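Local coordinates for RagA protein (Porphyromonas gingivalis, PDB 6SLN) that probably imports peptides across the bacterial outer membrane as a TonB-dependent transporter with a plugged beta-barrel, at residues A[238-252]-A[885-897]. Sequence-based numbering, arbitrary orientation.
Sequences NMMTGDELLDFQVKA and LMQLNKDKMLLNA
M239 and D891 face each other as a lone antiparallel bridge, a non-hydrogen-bonded pair with CA atoms 4.4 Å apart. Two nearly straight backbone bonds flank it: K892 N gives to N238 O at 2.9 Å, and M240 N to K890 O. Beyond this bridge the first chain enters helix 242-252, while the second makes an Asx turn, D891 OD1 taking M893 N, and coils into the 3-10 segment 892-895.

The helix start illustrates how one carboxylate can serve two purposes. In the T241-E244 capping box, E244 OE1 receives T241 N on its anti side; on its syn side comes K892 NZ, 2.9 Å from E244 OE1, in a salt bridge. The lysine runs extended and bends only at its last torsion (chi4 -78°), bringing the ammonium to the acid.

N889 points its amide at the backbone where the helix begins, ND2 lying 3.1 Å from M240 O, in the carbonyl plane on a lone pair; the same nitrogen also bonds L395 O. One turn past E244, F248 has its CG anti to the backbone N (chi1 175°), and its ring packs through CZ on L894 CB and through CE2 on M886 CE. M886 SD adds an oblique Met-aromatic contact, 5.4 Å from the F248 ring centroid. M240 CE lies over one ring face, offset toward the rim. Q249 NE2 donates 2.8 Å to M886 O, within both amide and carbonyl planes, while its OE1 accepts from Y400.

Far apart in sequence, the segments belong to long loops following strands 218-230 and 857-873; their pairing joins two inter-strand loops, probably on the extracellular side, as in TonB-dependent receptor barrels.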
loop_
_atom_site.group_PDB
_atom_site.type_symbol
_atom_site.label_atom_id
_atom_site.label_comp_id
_atom_site.label_asym_id
_atom_site.label_seq_id
_atom_site.Cartn_x
_atom_site.Cartn_y
_atom_site.Cartn_z
ATOM N N ASN A 238 6.481 -29.392 -38.815
ATOM C CA ASN A 238 7.812 -29.891 -39.120
ATOM C C ASN A 238 8.602 -30.321 -37.889
ATOM O O ASN A 238 9.781 -30.675 -38.030
ATOM C CB ASN A 238 8.594 -28.805 -39.859
ATOM C CG ASN A 238 8.378 -27.417 -39.231
ATOM O OD1 ASN A 238 7.411 -26.717 -39.557
ATOM N ND2 ASN A 238 9.259 -27.037 -38.301
ATOM N N MET A 239 8.005 -30.278 -36.694
ATOM C CA MET A 239 8.768 -30.635 -35.504
ATOM C C MET A 239 8.856 -32.160 -35.350
ATOM O O MET A 239 7.987 -32.919 -35.799
ATOM C CB MET A 239 8.165 -29.999 -34.236
ATOM C CG MET A 239 8.159 -28.448 -34.199
ATOM S SD MET A 239 9.787 -27.661 -34.323
ATOM C CE MET A 239 10.562 -28.317 -32.837
ATOM N N MET A 240 9.944 -32.595 -34.715
ATOM C CA MET A 240 10.160 -34.004 -34.454
ATOM C C MET A 240 9.025 -34.568 -33.610
ATOM O O MET A 240 8.450 -33.891 -32.752
ATOM C CB MET A 240 11.489 -34.227 -33.729
ATOM C CG MET A 240 12.737 -34.254 -34.598
ATOM S SD MET A 240 14.185 -34.353 -33.528
ATOM C CE MET A 240 15.517 -34.261 -34.713
ATOM N N THR A 241 8.705 -35.826 -33.873
ATOM C CA THR A 241 7.792 -36.577 -33.034
ATOM C C THR A 241 8.517 -37.020 -31.766
ATOM O O THR A 241 9.697 -36.714 -31.555
ATOM C CB THR A 241 7.241 -37.774 -33.795
ATOM O OG1 THR A 241 8.334 -38.606 -34.192
ATOM C CG2 THR A 241 6.468 -37.315 -35.022
ATOM N N GLY A 242 7.798 -37.739 -30.903
ATOM C CA GLY A 242 8.402 -38.269 -29.704
ATOM C C GLY A 242 9.496 -39.244 -30.079
ATOM O O GLY A 242 10.648 -39.096 -29.650
ATOM N N ASP A 243 9.143 -40.246 -30.893
ATOM C CA ASP A 243 10.112 -41.278 -31.249
ATOM C C ASP A 243 11.331 -40.655 -31.896
ATOM O O ASP A 243 12.470 -40.930 -31.502
ATOM C CB ASP A 243 9.491 -42.320 -32.187
ATOM C CG ASP A 243 8.527 -43.254 -31.475
ATOM O OD1 ASP A 243 8.599 -43.363 -30.231
ATOM O OD2 ASP A 243 7.678 -43.863 -32.165
ATOM N N GLU A 244 11.100 -39.783 -32.878
ATOM C CA GLU A 244 12.197 -39.184 -33.626
ATOM C C GLU A 244 13.150 -38.431 -32.708
ATOM O O GLU A 244 14.373 -38.602 -32.801
ATOM C CB GLU A 244 11.640 -38.267 -34.705
ATOM C CG GLU A 244 10.984 -39.012 -35.808
ATOM C CD GLU A 244 10.343 -38.102 -36.809
ATOM O OE1 GLU A 244 9.887 -36.997 -36.417
ATOM O OE2 GLU A 244 10.285 -38.505 -37.987
ATOM N N LEU A 245 12.607 -37.588 -31.819
ATOM C CA LEU A 245 13.457 -36.862 -30.879
ATOM C C LEU A 245 14.269 -37.822 -30.024
ATOM O O LEU A 245 15.484 -37.653 -29.876
ATOM C CB LEU A 245 12.622 -35.944 -29.986
ATOM C CG LEU A 245 13.465 -35.294 -28.885
ATOM C CD1 LEU A 245 14.605 -34.502 -29.525
ATOM C CD2 LEU A 245 12.619 -34.421 -27.999
ATOM N N LEU A 246 13.615 -38.847 -29.456
ATOM C CA LEU A 246 14.336 -39.784 -28.598
ATOM C C LEU A 246 15.440 -40.505 -29.364
ATOM O O LEU A 246 16.559 -40.658 -28.863
ATOM C CB LEU A 246 13.374 -40.786 -27.970
ATOM C CG LEU A 246 14.024 -41.932 -27.181
ATOM C CD1 LEU A 246 14.934 -41.380 -26.106
ATOM C CD2 LEU A 246 12.959 -42.826 -26.553
ATOM N N ASP A 247 15.158 -40.944 -30.584
ATOM C CA ASP A 247 16.218 -41.573 -31.364
ATOM C C ASP A 247 17.337 -40.589 -31.637
ATOM O O ASP A 247 18.521 -40.935 -31.542
ATOM C CB ASP A 247 15.666 -42.117 -32.678
ATOM C CG ASP A 247 16.578 -43.144 -33.298
ATOM O OD1 ASP A 247 17.004 -44.075 -32.571
ATOM O OD2 ASP A 247 16.868 -43.010 -34.510
ATOM N N PHE A 248 16.973 -39.351 -31.967
ATOM C CA PHE A 248 17.955 -38.310 -32.261
ATOM C C PHE A 248 18.897 -38.095 -31.079
ATOM O O PHE A 248 20.117 -38.183 -31.222
ATOM C CB PHE A 248 17.200 -37.034 -32.635
ATOM C CG PHE A 248 18.061 -35.835 -32.848
ATOM C CD1 PHE A 248 18.987 -35.794 -33.875
ATOM C CD2 PHE A 248 17.909 -34.721 -32.045
ATOM C CE1 PHE A 248 19.761 -34.673 -34.079
ATOM C CE2 PHE A 248 18.681 -33.593 -32.248
ATOM C CZ PHE A 248 19.606 -33.572 -33.262
ATOM N N GLN A 249 18.343 -37.883 -29.888
ATOM C CA GLN A 249 19.172 -37.637 -28.715
ATOM C C GLN A 249 20.068 -38.824 -28.396
ATOM O O GLN A 249 21.220 -38.645 -27.993
ATOM C CB GLN A 249 18.289 -37.310 -27.513
ATOM C CG GLN A 249 17.389 -36.094 -27.693
ATOM C CD GLN A 249 16.354 -36.000 -26.595
ATOM O OE1 GLN A 249 15.610 -36.961 -26.345
ATOM N NE2 GLN A 249 16.320 -34.860 -25.901
ATOM N N VAL A 250 19.560 -40.046 -28.552
ATOM C CA VAL A 250 20.380 -41.202 -28.209
ATOM C C VAL A 250 21.524 -41.340 -29.190
ATOM O O VAL A 250 22.647 -41.682 -28.806
ATOM C CB VAL A 250 19.535 -42.488 -28.150
ATOM C CG1 VAL A 250 20.409 -43.662 -27.739
ATOM C CG2 VAL A 250 18.419 -42.329 -27.159
ATOM N N LYS A 251 21.261 -41.075 -30.468
ATOM C CA LYS A 251 22.321 -41.165 -31.467
ATOM C C LYS A 251 23.307 -40.010 -31.345
ATOM O O LYS A 251 24.493 -40.175 -31.641
ATOM C CB LYS A 251 21.722 -41.201 -32.871
ATOM C CG LYS A 251 21.259 -42.551 -33.294
ATOM C CD LYS A 251 20.511 -42.483 -34.607
ATOM C CE LYS A 251 19.913 -43.831 -34.962
ATOM N NZ LYS A 251 19.193 -43.751 -36.260
ATOM N N ALA A 252 22.843 -38.850 -30.889
ATOM C CA ALA A 252 23.706 -37.697 -30.684
ATOM C C ALA A 252 24.585 -37.820 -29.443
ATOM O O ALA A 252 25.510 -37.021 -29.295
ATOM C CB ALA A 252 22.851 -36.428 -30.606
ATOM N N LEU A 885 21.242 -27.380 -26.415
ATOM C CA LEU A 885 19.825 -27.455 -26.065
ATOM C C LEU A 885 19.230 -28.798 -26.486
ATOM O O LEU A 885 18.093 -28.896 -26.949
ATOM C CB LEU A 885 19.064 -26.288 -26.674
ATOM C CG LEU A 885 19.509 -25.021 -25.967
ATOM C CD1 LEU A 885 19.699 -23.902 -26.972
ATOM C CD2 LEU A 885 18.499 -24.671 -24.905
ATOM N N MET A 886 20.014 -29.852 -26.325
ATOM C CA MET A 886 19.661 -31.110 -26.952
ATOM C C MET A 886 18.557 -31.849 -26.202
ATOM O O MET A 886 18.168 -32.946 -26.619
ATOM C CB MET A 886 20.913 -31.969 -27.092
ATOM C CG MET A 886 21.970 -31.333 -27.995
ATOM S SD MET A 886 21.480 -31.303 -29.726
ATOM C CE MET A 886 21.413 -33.061 -30.100
ATOM N N GLN A 887 18.034 -31.266 -25.120
ATOM C CA GLN A 887 16.851 -31.782 -24.447
ATOM C C GLN A 887 15.565 -31.229 -25.034
ATOM O O GLN A 887 14.480 -31.662 -24.639
ATOM C CB GLN A 887 16.903 -31.468 -22.955
ATOM C CG GLN A 887 16.621 -30.005 -22.635
ATOM C CD GLN A 887 17.891 -29.216 -22.394
ATOM O OE1 GLN A 887 18.859 -29.294 -23.171
ATOM N NE2 GLN A 887 17.903 -28.457 -21.303
ATOM N N LEU A 888 15.652 -30.291 -25.966
ATOM C CA LEU A 888 14.467 -29.693 -26.550
ATOM C C LEU A 888 14.102 -30.393 -27.844
ATOM O O LEU A 888 14.974 -30.829 -28.604
ATOM C CB LEU A 888 14.670 -28.206 -26.832
ATOM C CG LEU A 888 15.274 -27.404 -25.697
ATOM C CD1 LEU A 888 15.451 -25.958 -26.135
ATOM C CD2 LEU A 888 14.368 -27.513 -24.502
ATOM N N ASN A 889 12.796 -30.472 -28.094
ATOM C CA ASN A 889 12.323 -30.974 -29.374
ATOM C C ASN A 889 12.847 -30.072 -30.479
ATOM O O ASN A 889 12.927 -28.851 -30.310
ATOM C CB ASN A 889 10.796 -31.023 -29.401
ATOM C CG ASN A 889 10.254 -31.852 -30.548
ATOM O OD1 ASN A 889 10.797 -32.918 -30.871
ATOM N ND2 ASN A 889 9.171 -31.376 -31.170
ATOM N N LYS A 890 13.230 -30.685 -31.599
ATOM C CA LYS A 890 13.913 -30.018 -32.696
ATOM C C LYS A 890 13.170 -30.244 -34.005
ATOM O O LYS A 890 12.322 -31.132 -34.123
ATOM C CB LYS A 890 15.356 -30.522 -32.831
ATOM C CG LYS A 890 16.198 -30.329 -31.596
ATOM C CD LYS A 890 16.691 -28.887 -31.484
ATOM C CE LYS A 890 17.249 -28.586 -30.092
ATOM N NZ LYS A 890 18.348 -29.496 -29.635
ATOM N N ASP A 891 13.511 -29.422 -34.994
ATOM C CA ASP A 891 12.990 -29.587 -36.344
ATOM C C ASP A 891 13.460 -30.910 -36.959
ATOM O O ASP A 891 14.625 -31.299 -36.818
ATOM C CB ASP A 891 13.433 -28.409 -37.211
ATOM C CG ASP A 891 12.784 -28.406 -38.573
ATOM O OD1 ASP A 891 12.906 -29.426 -39.293
ATOM O OD2 ASP A 891 12.168 -27.375 -38.936
ATOM N N LYS A 892 12.539 -31.597 -37.658
ATOM C CA LYS A 892 12.854 -32.860 -38.330
ATOM C C LYS A 892 14.109 -32.777 -39.195
ATOM O O LYS A 892 14.728 -33.809 -39.473
ATOM C CB LYS A 892 11.682 -33.313 -39.217
ATOM C CG LYS A 892 10.508 -33.948 -38.490
ATOM C CD LYS A 892 9.278 -34.040 -39.385
ATOM C CE LYS A 892 8.054 -34.592 -38.637
ATOM N NZ LYS A 892 8.058 -36.077 -38.432
ATOM N N MET A 893 14.503 -31.573 -39.627
ATOM C CA MET A 893 15.672 -31.449 -40.490
ATOM C C MET A 893 16.930 -32.006 -39.833
ATOM O O MET A 893 17.810 -32.528 -40.531
ATOM C CB MET A 893 15.859 -29.986 -40.892
ATOM C CG MET A 893 16.002 -29.026 -39.698
ATOM S SD MET A 893 16.987 -27.552 -40.037
ATOM C CE MET A 893 15.896 -26.708 -41.170
ATOM N N LEU A 894 17.033 -31.942 -38.500
ATOM C CA LEU A 894 18.272 -32.394 -37.877
ATOM C C LEU A 894 18.458 -33.901 -37.977
ATOM O O LEU A 894 19.529 -34.404 -37.621
ATOM C CB LEU A 894 18.341 -31.952 -36.418
ATOM C CG LEU A 894 18.188 -30.435 -36.227
ATOM C CD1 LEU A 894 18.576 -29.966 -34.816
ATOM C CD2 LEU A 894 18.958 -29.646 -37.302
ATOM N N LEU A 895 17.450 -34.633 -38.455
ATOM C CA LEU A 895 17.635 -36.055 -38.682
ATOM C C LEU A 895 18.505 -36.309 -39.900
ATOM O O LEU A 895 19.115 -37.380 -39.990
ATOM C CB LEU A 895 16.286 -36.749 -38.854
ATOM C CG LEU A 895 15.291 -36.512 -37.729
ATOM C CD1 LEU A 895 13.865 -36.673 -38.244
ATOM C CD2 LEU A 895 15.578 -37.464 -36.593
ATOM N N ASN A 896 18.580 -35.345 -40.824
ATOM C CA ASN A 896 19.434 -35.438 -42.001
ATOM C C ASN A 896 20.754 -34.675 -41.836
ATOM O O ASN A 896 21.335 -34.224 -42.827
ATOM C CB ASN A 896 18.678 -34.948 -43.236
ATOM C CG ASN A 896 19.083 -35.697 -44.490
ATOM O OD1 ASN A 896 19.830 -36.676 -44.425
ATOM N ND2 ASN A 896 18.597 -35.242 -45.638
ATOM N N ALA A 897 21.236 -34.525 -40.601
ATOM C CA ALA A 897 22.515 -33.871 -40.356
ATOM C C ALA A 897 23.649 -34.604 -41.061
ATOM O O ALA A 897 23.588 -35.821 -41.284
ATOM C CB ALA A 897 22.810 -33.812 -38.860
HETATM O O HOH W 1 9.314 -34.844 -29.313
#